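Local coordinates for protein endonuclease III (Geobacillus stearothermophilus, PDB 1ORN) that probably excises oxidised pyrimidines from DNA as a base-excision-repair glycosylase and cuts the strand through a covalent enzyme-DNA intermediate, at residues R112-L115 against M116-P119. Sequence-based numbering, arbitrary orientation.
Sequences RDEL and MKLP. With NA (sodium ion), chain E; nucleotides of chain B.
Leu115 O accepts a hydrogen bond from Leu118 N at 3.0 Å, closing a type I beta turn from Leu115 to Leu118 within the helix-hairpin-helix motif. One residue earlier, Lys117 N donates to Glu114 O, while Met116 N reaches back four residues to Arg112 O at 3.1 Å. The turn leaves Met116 O and Leu118 O, each 2.4 Å from the sodium ion, to share it with Val121 O, two waters and OP1 of DC10 of chain B, so that backbone oxygens hold a DNA phosphate through the metal. Leucines suit the buried side: Leu115 CD2 meets Leu118 CD1 at 4.1 Å, and Leu115 also packs on Val130, Leu118 on Met99. Lys117 runs beside Glu114, Lys117 CD 3.5 Å from Glu114 OE1, without a salt bridge; that oxygen is hydrogen-bonded to Tyr104 OH. Bends at chi2 (-79°) and chi3 (-55°) fold Arg112 back, and its NE and NH2 both grip Asp113 OD1 in the guanidinium plane, while NH1 is hydrogen-bonded to Asn127 OD1. With an alanine here, Asp113 would probably lose its charged mate and Asn127 its bond. Met116, a flexible thioether, lies alongside the arginine, its SD 3.6 Å from Arg112 CD.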
loop_
_atom_site.group_PDB
_atom_site.type_symbol
_atom_site.label_atom_id
_atom_site.label_comp_id
_atom_site.label_asym_id
_atom_site.label_seq_id
_atom_site.Cartn_x
_atom_site.Cartn_y
_atom_site.Cartn_z
ATOM N N ARG C 112 1.637 14.519 3.405
ATOM C CA ARG C 112 2.158 13.503 2.495
ATOM C C ARG C 112 3.558 13.854 1.964
ATOM O O ARG C 112 4.475 13.030 2.003
ATOM C CB ARG C 112 1.157 13.317 1.347
ATOM C CG ARG C 112 1.228 11.980 0.629
ATOM C CD ARG C 112 2.375 11.956 -0.350
ATOM N NE ARG C 112 2.285 13.066 -1.292
ATOM C CZ ARG C 112 1.328 13.211 -2.205
ATOM N NH1 ARG C 112 0.360 12.310 -2.313
ATOM N NH2 ARG C 112 1.337 14.267 -3.009
ATOM N N ASP C 113 3.733 15.080 1.483
ATOM C CA ASP C 113 5.034 15.491 0.968
ATOM C C ASP C 113 6.101 15.540 2.051
ATOM O O ASP C 113 7.281 15.328 1.768
ATOM C CB ASP C 113 4.926 16.848 0.265
ATOM C CG ASP C 113 4.322 16.732 -1.123
ATOM O OD1 ASP C 113 3.755 15.662 -1.440
ATOM O OD2 ASP C 113 4.407 17.710 -1.898
ATOM N N GLU C 114 5.707 15.819 3.289
ATOM C CA GLU C 114 6.683 15.842 4.371
ATOM C C GLU C 114 7.087 14.402 4.690
ATOM O O GLU C 114 8.251 14.125 4.958
ATOM C CB GLU C 114 6.117 16.506 5.627
ATOM C CG GLU C 114 5.947 18.026 5.523
ATOM C CD GLU C 114 7.220 18.736 5.072
ATOM O OE1 GLU C 114 8.308 18.451 5.620
ATOM O OE2 GLU C 114 7.130 19.590 4.166
ATOM N N LEU C 115 6.126 13.483 4.653
ATOM C CA LEU C 115 6.438 12.084 4.935
ATOM C C LEU C 115 7.447 11.547 3.920
ATOM O O LEU C 115 8.320 10.759 4.266
ATOM C CB LEU C 115 5.172 11.222 4.891
ATOM C CG LEU C 115 4.217 11.357 6.080
ATOM C CD1 LEU C 115 2.883 10.707 5.748
ATOM C CD2 LEU C 115 4.842 10.725 7.316
ATOM N N MET C 116 7.307 11.965 2.668
ATOM C CA MET C 116 8.206 11.515 1.616
ATOM C C MET C 116 9.648 11.962 1.801
ATOM O O MET C 116 10.555 11.446 1.144
ATOM C CB MET C 116 7.674 11.955 0.254
ATOM C CG MET C 116 6.468 11.142 -0.194
ATOM S SD MET C 116 5.731 11.702 -1.727
ATOM C CE MET C 116 7.143 11.558 -2.850
ATOM N N LYS C 117 9.876 12.903 2.707
ATOM C CA LYS C 117 11.235 13.354 2.962
ATOM C C LYS C 117 11.977 12.346 3.840
ATOM O O LYS C 117 13.205 12.370 3.938
ATOM C CB LYS C 117 11.220 14.734 3.620
ATOM C CG LYS C 117 10.734 15.830 2.694
ATOM C CD LYS C 117 10.759 17.183 3.387
ATOM C CE LYS C 117 10.269 18.289 2.463
ATOM N NZ LYS C 117 11.066 18.347 1.207
ATOM N N LEU C 118 11.224 11.450 4.474
ATOM C CA LEU C 118 11.814 10.422 5.325
ATOM C C LEU C 118 12.424 9.320 4.463
ATOM O O LEU C 118 11.865 8.941 3.432
ATOM C CB LEU C 118 10.741 9.834 6.249
ATOM C CG LEU C 118 10.060 10.853 7.168
ATOM C CD1 LEU C 118 8.831 10.221 7.812
ATOM C CD2 LEU C 118 11.042 11.322 8.232
ATOM N N PRO C 119 13.593 8.798 4.864
ATOM C CA PRO C 119 14.266 7.734 4.109
ATOM C C PRO C 119 13.447 6.440 4.168
ATOM O O PRO C 119 13.013 6.037 5.247
ATOM C CB PRO C 119 15.609 7.587 4.831
ATOM C CG PRO C 119 15.787 8.922 5.546
ATOM C CD PRO C 119 14.398 9.211 6.026
HETATM NA NA NA E . 11.710 9.360 1.081
ATOM P P DC B 10 13.008 6.582 -0.764
ATOM O OP1 DC B 10 13.126 7.293 0.533
ATOM O OP2 DC B 10 12.368 7.255 -1.922
ATOM O "O5'" DC B 10 14.475 6.143 -1.187
ATOM C "C5'" DC B 10 15.152 5.147 -0.431
ATOM C "C4'" DC B 10 16.445 4.765 -1.106
ATOM O "O4'" DC B 10 16.188 3.902 -2.245
ATOM C "C3'" DC B 10 17.203 5.981 -1.636
ATOM O "O3'" DC B 10 18.560 5.964 -1.220
ATOM C "C2'" DC B 10 17.102 5.859 -3.145
ATOM C "C1'" DC B 10 16.928 4.368 -3.368
ATOM N N1 DC B 10 16.160 4.065 -4.591
ATOM C C2 DC B 10 16.612 3.054 -5.447
ATOM O O2 DC B 10 17.626 2.410 -5.137
ATOM N N3 DC B 10 15.932 2.803 -6.590
ATOM C C4 DC B 10 14.841 3.512 -6.886
ATOM N N4 DC B 10 14.201 3.232 -8.022
ATOM C C5 DC B 10 14.354 4.540 -6.027
ATOM C C6 DC B 10 15.035 4.777 -4.900
HETATM O O HOH W 1 13.652 10.622 1.336
HETATM O O HOH W 2 11.895 9.770 -1.453
#